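Local coordinates for endonuclease 2 (Arabidopsis thaliana, PDB 4CXP), which cleaves RNA and single-stranded DNA, and less readily double-stranded DNA, to 5'-phosphorylated products with the help of three divalent metal ions, at residues 10-15 with 180-185; 127-132 with 215-220. All coordinates share one frame; numbering follows the deposited sequence. Where two conformers were deposited one is given.

Both contacts belong to the single, mostly helical S1/P1 nuclease domain, yet they hold different parts of it together. Interaction 1 pairs helix 3-15, close behind the metal-binding N-terminus, with the glycosylated helix 176-187. Interaction 2 sets the short 3-10 turn and strand at 127-132, which carry a zinc ligand, against helix 206-221. Their centres lie 22 Å apart and their nearest atoms about 12 Å apart, so they do not touch. Along the chain the order is 10-15, 127-132, 180-185, 215-220: the segments alternate, so the sequence spans that the two contacts bridge overlap.

Interaction 1 of 2, residues 10-15 with 180-185; sequences CKIAQT and ALKKNI. With NAG (2-acetamido-2-deoxy-beta-D-glucopyranose), chain D.
Ile12 sends its CD1 methyl across the side of Leu181, the two side chains crossing at about a right angle, with Ile12 CD1 4.1 Å from Leu181 CB and equally near Leu181 CD1. The second branch of Ile12 works separately. With chi1 at -69°, CG1 lies anti to the carbonyl carbon, which leaves CG2 anti to the backbone N, where it meets the CD1 methyl of Ile185 at 4.0 Å; the forked side chain thus touches residues one helical turn apart. Ile12, Leu181 and Ile185 are all buried, and Leu181 and Ile185 also lean on Tyr244 and Val252, respectively, of helix 233-262. In this mainly helical S1/P1 nuclease fold, helices 3-15 and 176-187 cross at -48°, with 10.9 Å between the axes of these short segments, a gap spanned by the branched side chains and by Lys182. At the more exposed edge, Lys182 kinks at its third torsion (73°), and its end meets Thr15 tip to tip, Lys182 CE lying 3.7 Å from Thr15 OG1. On the same helix, away from Ile12, Asn184 carries an N-linked sugar, its ND2 bonded to C1 of the N-acetylglucosamine. The acetyl methyl C8 of that sugar folds back onto the helix, 3.6 Å from Leu181 CD2 and 3.7 Å from Ala180 CB.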
ATOM      1  N   CYS A  10      -0.630   2.838  -8.183  1.00  9.30           N
ATOM      2  CA  CYS A  10      -1.683   3.539  -8.889  0.50  9.34           C
ATOM      3  C   CYS A  10      -1.533   3.468 -10.409  1.00  9.81           C
ATOM      4  O   CYS A  10      -2.538   3.447 -11.113  1.00 11.67           O
ATOM      5  CB  CYS A  10      -1.794   4.977  -8.391  0.50 10.24           C
ATOM      6  SG  CYS A  10      -2.643   5.040  -6.796  0.50 12.24           S
ATOM      7  N   LYS A  11      -0.306   3.421 -10.928  1.00 10.07           N
ATOM      8  CA  LYS A  11      -0.088   3.253 -12.371  0.50 11.06           C
ATOM      9  C   LYS A  11      -0.574   1.883 -12.828  1.00 11.50           C
ATOM     10  O   LYS A  11      -1.265   1.757 -13.835  1.00 14.33           O
ATOM     11  CB  LYS A  11       1.382   3.453 -12.729  0.50 11.35           C
ATOM     12  CG  LYS A  11       1.814   4.907 -12.734  0.50 11.83           C
ATOM     13  CD  LYS A  11       3.322   5.039 -12.849  0.50 13.89           C
ATOM     14  CE  LYS A  11       3.758   6.482 -13.003  0.50 16.47           C
ATOM     15  NZ  LYS A  11       3.604   6.940 -14.406  0.50 18.24           N
ATOM     16  N   ILE A  12      -0.240   0.847 -12.065  1.00 10.47           N
ATOM     17  CA  ILE A  12      -0.725  -0.495 -12.378  1.00 10.75           C
ATOM     18  C   ILE A  12      -2.259  -0.489 -12.329  1.00 10.54           C
ATOM     19  O   ILE A  12      -2.936  -0.987 -13.231  1.00 13.08           O
ATOM     20  CB  ILE A  12      -0.136  -1.545 -11.416  1.00 11.13           C
ATOM     21  CG1 ILE A  12       1.360  -1.704 -11.676  1.00 12.10           C
ATOM     22  CG2 ILE A  12      -0.861  -2.870 -11.571  1.00 11.89           C
ATOM     23  CD1 ILE A  12       2.065  -2.554 -10.653  1.00 13.64           C
ATOM     24  N   ALA A  13      -2.814   0.071 -11.263  1.00  9.56           N
ATOM     25  CA  ALA A  13      -4.247   0.024 -11.097  1.00  9.73           C
ATOM     26  C   ALA A  13      -4.978   0.723 -12.224  1.00  9.94           C
ATOM     27  O   ALA A  13      -5.965   0.205 -12.758  1.00 10.27           O
ATOM     28  CB  ALA A  13      -4.657   0.636  -9.777  1.00  9.96           C
ATOM     29  N   GLN A  14      -4.522   1.913 -12.605  1.00 11.09           N
ATOM     30  CA  GLN A  14      -5.324   2.689 -13.543  1.00 11.37           C
ATOM     31  C   GLN A  14      -5.389   1.992 -14.902  1.00 11.45           C
ATOM     32  O   GLN A  14      -6.404   2.046 -15.577  1.00 12.57           O
ATOM     33  CB  GLN A  14      -4.857   4.139 -13.651  1.00 13.05           C
ATOM     34  CG  GLN A  14      -5.823   5.006 -14.462  1.00 13.37           C
ATOM     35  CD  GLN A  14      -5.570   6.498 -14.331  1.00 13.86           C
ATOM     36  OE1 GLN A  14      -4.488   6.922 -13.913  1.00 14.25           O
ATOM     37  NE2 GLN A  14      -6.581   7.308 -14.628  1.00 15.66           N
ATOM     38  N   THR A  15      -4.338   1.280 -15.276  1.00 11.37           N
ATOM     39  CA  THR A  15      -4.327   0.549 -16.535  1.00 12.97           C
ATOM     40  C   THR A  15      -5.152  -0.740 -16.519  1.00 13.09           C
ATOM     41  O   THR A  15      -5.391  -1.308 -17.571  1.00 17.18           O
ATOM     42  CB  THR A  15      -2.898   0.270 -17.048  1.00 15.40           C
ATOM     43  OG1 THR A  15      -2.229  -0.606 -16.146  1.00 19.54           O
ATOM     44  CG2 THR A  15      -2.126   1.558 -17.211  1.00 20.42           C
ATOM     45  N   ALA A 180       8.073  -3.825 -15.726  1.00 10.20           N
ATOM     46  CA  ALA A 180       8.481  -5.176 -15.398  1.00  9.58           C
ATOM     47  C   ALA A 180       7.425  -5.884 -14.539  1.00  9.21           C
ATOM     48  O   ALA A 180       7.163  -7.079 -14.711  1.00 10.05           O
ATOM     49  CB  ALA A 180       9.834  -5.163 -14.702  1.00  9.77           C
ATOM     50  N   LEU A 181       6.823  -5.157 -13.605  1.00  8.45           N
ATOM     51  CA  LEU A 181       5.729  -5.712 -12.811  1.00  8.18           C
ATOM     52  C   LEU A 181       4.534  -6.069 -13.688  1.00  8.71           C
ATOM     53  O   LEU A 181       3.944  -7.135 -13.526  1.00  9.12           O
ATOM     54  CB  LEU A 181       5.334  -4.753 -11.692  1.00  7.87           C
ATOM     55  CG  LEU A 181       6.362  -4.559 -10.595  1.00  7.86           C
ATOM     56  CD1 LEU A 181       6.031  -3.361  -9.753  1.00  9.22           C
ATOM     57  CD2 LEU A 181       6.488  -5.806  -9.741  1.00  8.15           C
ATOM     58  N   LYS A 182       4.169  -5.188 -14.608  1.00  9.40           N
ATOM     59  CA  LYS A 182       3.053  -5.463 -15.510  1.00 10.35           C
ATOM     60  C   LYS A 182       3.318  -6.693 -16.362  1.00 10.79           C
ATOM     61  O   LYS A 182       2.440  -7.534 -16.562  1.00 11.88           O
ATOM     62  CB  LYS A 182       2.761  -4.247 -16.380  1.00 12.50           C
ATOM     63  CG  LYS A 182       2.120  -3.104 -15.617  1.00 12.99           C
ATOM     64  CD  LYS A 182       2.048  -1.820 -16.423  1.00 17.14           C
ATOM     65  CE  LYS A 182       1.028  -1.844 -17.520  0.30 14.89           C
ATOM     66  NZ  LYS A 182       1.135  -0.502 -18.156  0.30 16.31           N
ATOM     67  N   LYS A 183       4.538  -6.837 -16.869  1.00 11.43           N
ATOM     68  CA  LYS A 183       4.864  -8.018 -17.645  1.00 12.61           C
ATOM     69  C   LYS A 183       4.734  -9.279 -16.803  1.00 11.66           C
ATOM     70  O   LYS A 183       4.210 -10.286 -17.279  1.00 13.47           O
ATOM     71  CB  LYS A 183       6.251  -7.888 -18.263  1.00 14.42           C
ATOM     72  CG  LYS A 183       6.267  -6.882 -19.414  1.00 20.19           C
ATOM     73  CD  LYS A 183       7.590  -6.817 -20.160  0.70 20.71           C
ATOM     74  CE  LYS A 183       7.549  -5.740 -21.238  0.70 24.92           C
ATOM     75  NZ  LYS A 183       7.580  -4.368 -20.660  0.70 25.22           N
ATOM     76  N   ASN A 184       5.198  -9.242 -15.563  1.00 10.68           N
ATOM     77  CA  ASN A 184       5.095 -10.420 -14.721  1.00 10.18           C
ATOM     78  C   ASN A 184       3.657 -10.745 -14.306  1.00  9.95           C
ATOM     79  O   ASN A 184       3.297 -11.898 -14.193  1.00 11.07           O
ATOM     80  CB  ASN A 184       6.007 -10.289 -13.512  1.00  9.79           C
ATOM     81  CG  ASN A 184       7.447 -10.595 -13.853  1.00 10.54           C
ATOM     82  OD1 ASN A 184       7.763 -10.951 -14.984  1.00 12.57           O
ATOM     83  ND2 ASN A 184       8.329 -10.461 -12.870  1.00 11.12           N
ATOM     84  N   ILE A 185       2.836  -9.720 -14.114  1.00  9.36           N
ATOM     85  CA  ILE A 185       1.404  -9.922 -13.858  1.00  9.88           C
ATOM     86  C   ILE A 185       0.791 -10.766 -14.974  1.00 11.25           C
ATOM     87  O   ILE A 185      -0.022 -11.646 -14.719  1.00 12.59           O
ATOM     88  CB  ILE A 185       0.706  -8.570 -13.675  1.00  9.94           C
ATOM     89  CG1 ILE A 185       1.029  -8.015 -12.281  1.00  9.61           C
ATOM     90  CG2 ILE A 185      -0.796  -8.663 -13.929  1.00 11.17           C
ATOM     91  CD1 ILE A 185       0.689  -6.552 -12.089  1.00 10.20           C
TER
HETATM   92  C1  NAG D   1       9.723 -10.804 -13.112  1.00 10.96           C
HETATM   93  C2  NAG D   1      10.626 -10.232 -12.024  1.00 10.33           C
HETATM   94  C3  NAG D   1      12.058 -10.693 -12.248  1.00 10.68           C
HETATM   95  C4  NAG D   1      12.108 -12.208 -12.339  1.00 11.14           C
HETATM   96  C5  NAG D   1      11.100 -12.713 -13.365  1.00 13.05           C
HETATM   97  C6  NAG D   1      11.008 -14.233 -13.425  1.00 15.46           C
HETATM   98  C7  NAG D   1       9.645  -8.149 -11.252  1.00  9.15           C
HETATM   99  C8  NAG D   1       9.648  -6.654 -11.290  1.00  9.35           C
HETATM  100  N2  NAG D   1      10.549  -8.787 -11.980  1.00  9.30           N
HETATM  101  O3  NAG D   1      12.880 -10.213 -11.201  1.00 11.62           O
HETATM  102  O4  NAG D   1      13.421 -12.586 -12.700  1.00 12.70           O
HETATM  103  O5  NAG D   1       9.811 -12.220 -13.041  1.00 12.49           O
HETATM  104  O6  NAG D   1      10.653 -14.752 -12.165  1.00 18.59           O
HETATM  105  O7  NAG D   1       8.779  -8.747 -10.596  1.00 10.60           O

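Interaction 2 of 2, residues 127-132 with 215-220; sequences QPLHVS and QAACDW. With ZN (zinc ion), chain F.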
ATOM      1  N   GLN A 127       1.919  -2.494   2.410  1.00  7.03           N
ATOM      2  CA  GLN A 127       3.280  -2.323   2.917  1.00  7.25           C
ATOM      3  C   GLN A 127       3.356  -3.166   4.198  1.00  7.35           C
ATOM      4  O   GLN A 127       2.611  -2.910   5.137  1.00  7.81           O
ATOM      5  CB  GLN A 127       3.534  -0.828   3.182  1.00  7.75           C
ATOM      6  CG  GLN A 127       4.975  -0.344   3.080  1.00  7.67           C
ATOM      7  CD  GLN A 127       5.864  -0.741   4.244  1.00  7.82           C
ATOM      8  OE1 GLN A 127       6.022  -1.928   4.536  1.00  8.34           O
ATOM      9  NE2 GLN A 127       6.471   0.237   4.895  1.00  8.01           N
ATOM     10  N   PRO A 128       4.198  -4.223   4.244  1.00  7.56           N
ATOM     11  CA  PRO A 128       4.185  -5.088   5.429  1.00  8.41           C
ATOM     12  C   PRO A 128       4.283  -4.350   6.754  1.00  8.11           C
ATOM     13  O   PRO A 128       3.600  -4.711   7.724  1.00  9.21           O
ATOM     14  CB  PRO A 128       5.371  -6.018   5.181  1.00  8.85           C
ATOM     15  CG  PRO A 128       5.424  -6.111   3.674  1.00  8.65           C
ATOM     16  CD  PRO A 128       5.121  -4.710   3.215  1.00  7.66           C
ATOM     17  N   LEU A 129       5.145  -3.342   6.831  1.00  7.90           N
ATOM     18  CA  LEU A 129       5.327  -2.621   8.087  1.00  8.45           C
ATOM     19  C   LEU A 129       4.260  -1.580   8.381  1.00  8.94           C
ATOM     20  O   LEU A 129       4.324  -0.937   9.402  1.00 12.56           O
ATOM     21  CB  LEU A 129       6.734  -2.065   8.217  1.00  8.74           C
ATOM     22  CG  LEU A 129       7.823  -3.124   8.380  1.00  8.42           C
ATOM     23  CD1 LEU A 129       9.187  -2.479   8.441  1.00  9.30           C
ATOM     24  CD2 LEU A 129       7.614  -3.974   9.609  1.00  9.81           C
ATOM     25  N   HIS A 130       3.245  -1.471   7.523  1.00  8.04           N
ATOM     26  CA  HIS A 130       2.006  -0.775   7.870  1.00  8.39           C
ATOM     27  C   HIS A 130       1.000  -1.677   8.584  1.00  8.91           C
ATOM     28  O   HIS A 130      -0.042  -1.188   8.975  1.00 10.25           O
ATOM     29  CB  HIS A 130       1.372  -0.116   6.643  1.00  8.34           C
ATOM     30  CG  HIS A 130       1.996   1.197   6.307  1.00  8.21           C
ATOM     31  ND1 HIS A 130       1.290   2.369   6.281  1.00  8.58           N
ATOM     32  CD2 HIS A 130       3.282   1.539   6.052  1.00  8.26           C
ATOM     33  CE1 HIS A 130       2.108   3.371   6.029  1.00  8.61           C
ATOM     34  NE2 HIS A 130       3.329   2.898   5.882  1.00  8.77           N
ATOM     35  N   VAL A 131       1.318  -2.961   8.756  1.00  9.32           N
ATOM     36  CA  VAL A 131       0.477  -3.890   9.529  1.00  9.87           C
ATOM     37  C   VAL A 131       1.473  -4.648  10.401  1.00 10.50           C
ATOM     38  O   VAL A 131       1.929  -5.768  10.072  1.00 12.15           O
ATOM     39  CB  VAL A 131      -0.350  -4.857   8.658  1.00 10.86           C
ATOM     40  CG1 VAL A 131      -1.262  -5.702   9.538  1.00 11.64           C
ATOM     41  CG2 VAL A 131      -1.135  -4.090   7.606  1.00 11.63           C
ATOM     42  N   SER A 132       1.918  -3.977  11.468  1.00 10.74           N
ATOM     43  CA  SER A 132       3.010  -4.499  12.260  1.00 10.91           C
ATOM     44  C   SER A 132       2.968  -3.940  13.662  1.00 11.79           C
ATOM     45  O   SER A 132       1.910  -3.463  14.130  1.00 12.42           O
ATOM     46  CB  SER A 132       4.334  -4.289  11.525  1.00 12.48           C
ATOM     47  OG  SER A 132       4.746  -2.957  11.547  1.00 16.65           O
ATOM     48  N   GLN A 215       2.176 -11.240   8.257  1.00  8.08           N
ATOM     49  CA  GLN A 215       2.978 -12.443   8.051  1.00  8.20           C
ATOM     50  C   GLN A 215       4.291 -12.075   7.343  1.00  7.58           C
ATOM     51  O   GLN A 215       5.358 -12.527   7.725  1.00  8.64           O
ATOM     52  CB  GLN A 215       2.174 -13.499   7.294  1.00  8.43           C
ATOM     53  CG  GLN A 215       2.816 -14.864   7.274  1.00  8.86           C
ATOM     54  CD  GLN A 215       2.930 -15.480   8.640  1.00  9.23           C
ATOM     55  OE1 GLN A 215       1.924 -15.666   9.348  1.00 10.71           O
ATOM     56  NE2 GLN A 215       4.129 -15.830   9.026  1.00  9.99           N
ATOM     57  N   ALA A 216       4.205 -11.210   6.333  1.00  7.56           N
ATOM     58  CA  ALA A 216       5.403 -10.713   5.644  1.00  7.96           C
ATOM     59  C   ALA A 216       6.287  -9.878   6.564  1.00  7.93           C
ATOM     60  O   ALA A 216       7.512  -9.936   6.475  1.00  8.75           O
ATOM     61  CB  ALA A 216       5.028  -9.891   4.419  1.00  8.47           C
ATOM     62  N   ALA A 217       5.673  -9.095   7.444  1.00  8.20           N
ATOM     63  CA  ALA A 217       6.455  -8.334   8.401  1.00  9.26           C
ATOM     64  C   ALA A 217       7.310  -9.278   9.235  1.00  9.28           C
ATOM     65  O   ALA A 217       8.503  -9.037   9.451  1.00 10.46           O
ATOM     66  CB  ALA A 217       5.554  -7.481   9.278  1.00  9.76           C
ATOM     67  N   CYS A 218       6.709 -10.378   9.705  0.70  9.01           N
ATOM     68  CA  CYS A 218       7.433 -11.377  10.487  0.70  9.88           C
ATOM     69  C   CYS A 218       8.529 -12.065   9.712  0.70  9.40           C
ATOM     70  O   CYS A 218       9.662 -12.193  10.183  0.70 12.77           O
ATOM     71  CB  CYS A 218       6.486 -12.460  11.016  0.70 10.93           C
ATOM     72  SG  CYS A 218       5.507 -11.965  12.435  0.70 14.80           S
ATOM     73  N   ASP A 219       8.176 -12.567   8.541  1.00  8.76           N
ATOM     74  CA  ASP A 219       9.070 -13.475   7.816  1.00  9.20           C
ATOM     75  C   ASP A 219      10.115 -12.776   6.976  1.00  8.68           C
ATOM     76  O   ASP A 219      11.130 -13.378   6.641  1.00 10.24           O
ATOM     77  CB  ASP A 219       8.264 -14.409   6.916  1.00  9.32           C
ATOM     78  CG  ASP A 219       7.315 -15.314   7.673  1.00 10.18           C
ATOM     79  OD1 ASP A 219       7.660 -15.757   8.789  1.00 12.73           O
ATOM     80  OD2 ASP A 219       6.236 -15.597   7.140  1.00 10.20           O
ATOM     81  N   TRP A 220       9.848 -11.529   6.586  1.00  8.48           N
ATOM     82  CA  TRP A 220      10.706 -10.802   5.677  1.00  8.31           C
ATOM     83  C   TRP A 220      11.220  -9.483   6.232  1.00  8.39           C
ATOM     84  O   TRP A 220      12.404  -9.158   6.071  1.00  9.68           O
ATOM     85  CB  TRP A 220       9.991 -10.537   4.350  1.00  8.21           C
ATOM     86  CG  TRP A 220       9.726 -11.736   3.518  1.00  8.40           C
ATOM     87  CD1 TRP A 220       8.516 -12.275   3.190  1.00  8.52           C
ATOM     88  CD2 TRP A 220      10.702 -12.503   2.810  1.00  9.09           C
ATOM     89  NE1 TRP A 220       8.680 -13.336   2.340  1.00 10.10           N
ATOM     90  CE2 TRP A 220      10.017 -13.503   2.091  1.00  9.83           C
ATOM     91  CE3 TRP A 220      12.094 -12.426   2.705  1.00 10.14           C
ATOM     92  CZ2 TRP A 220      10.679 -14.438   1.297  1.00 11.13           C
ATOM     93  CZ3 TRP A 220      12.753 -13.359   1.898  1.00 11.76           C
ATOM     94  CH2 TRP A 220      12.048 -14.340   1.206  1.00 11.76           C
TER
HETATM   95 ZN    ZN F 932       5.013   4.195   5.937  1.00  9.68          ZN
HETATM   96  O   HOH W   1       4.738   5.707   7.352  1.00 14.05           O
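Ala217 presses its CB methyl into a shallow cup formed by the turn at 127-132. The carbonyl O of Pro128 lies 3.7 Å from that methyl, and Leu129 CD2 and Ser132 CB are each 4.1 Å from it. Beside it, the ring of Pro128 rests on Ala216, CG to CB 3.9 Å. Consistent with the small side chains of Ala216 and Ala217, the CA atoms of Pro128 and Ala217 are only 5.0 Å apart. Next outward come the bonds that shape the turn. Gln127 folds its OE1 back to accept from Leu129 N at 2.8 Å, the donor standing 46° out of the amide plane. The NE2 of the same amide is hydrogen-bonded to Asp158 OD1, tying the turn to a zinc ligand. Ser132 OG gives its proton to Leu129 O at 3.0 Å, again from above the carbonyl plane. On the helix side, Cys218 forms a disulfide with Cys66. His130, the last residue of the 3-10 turn, binds zinc through NE2 at 2.1 Å, while its ND1 is hydrogen-bonded to His58 O, which fixes how the ring is turned. With His154, Asp158 and water among the other ligands, it holds one zinc ion of the trinuclear cluster characteristic of S1/P1 nucleases.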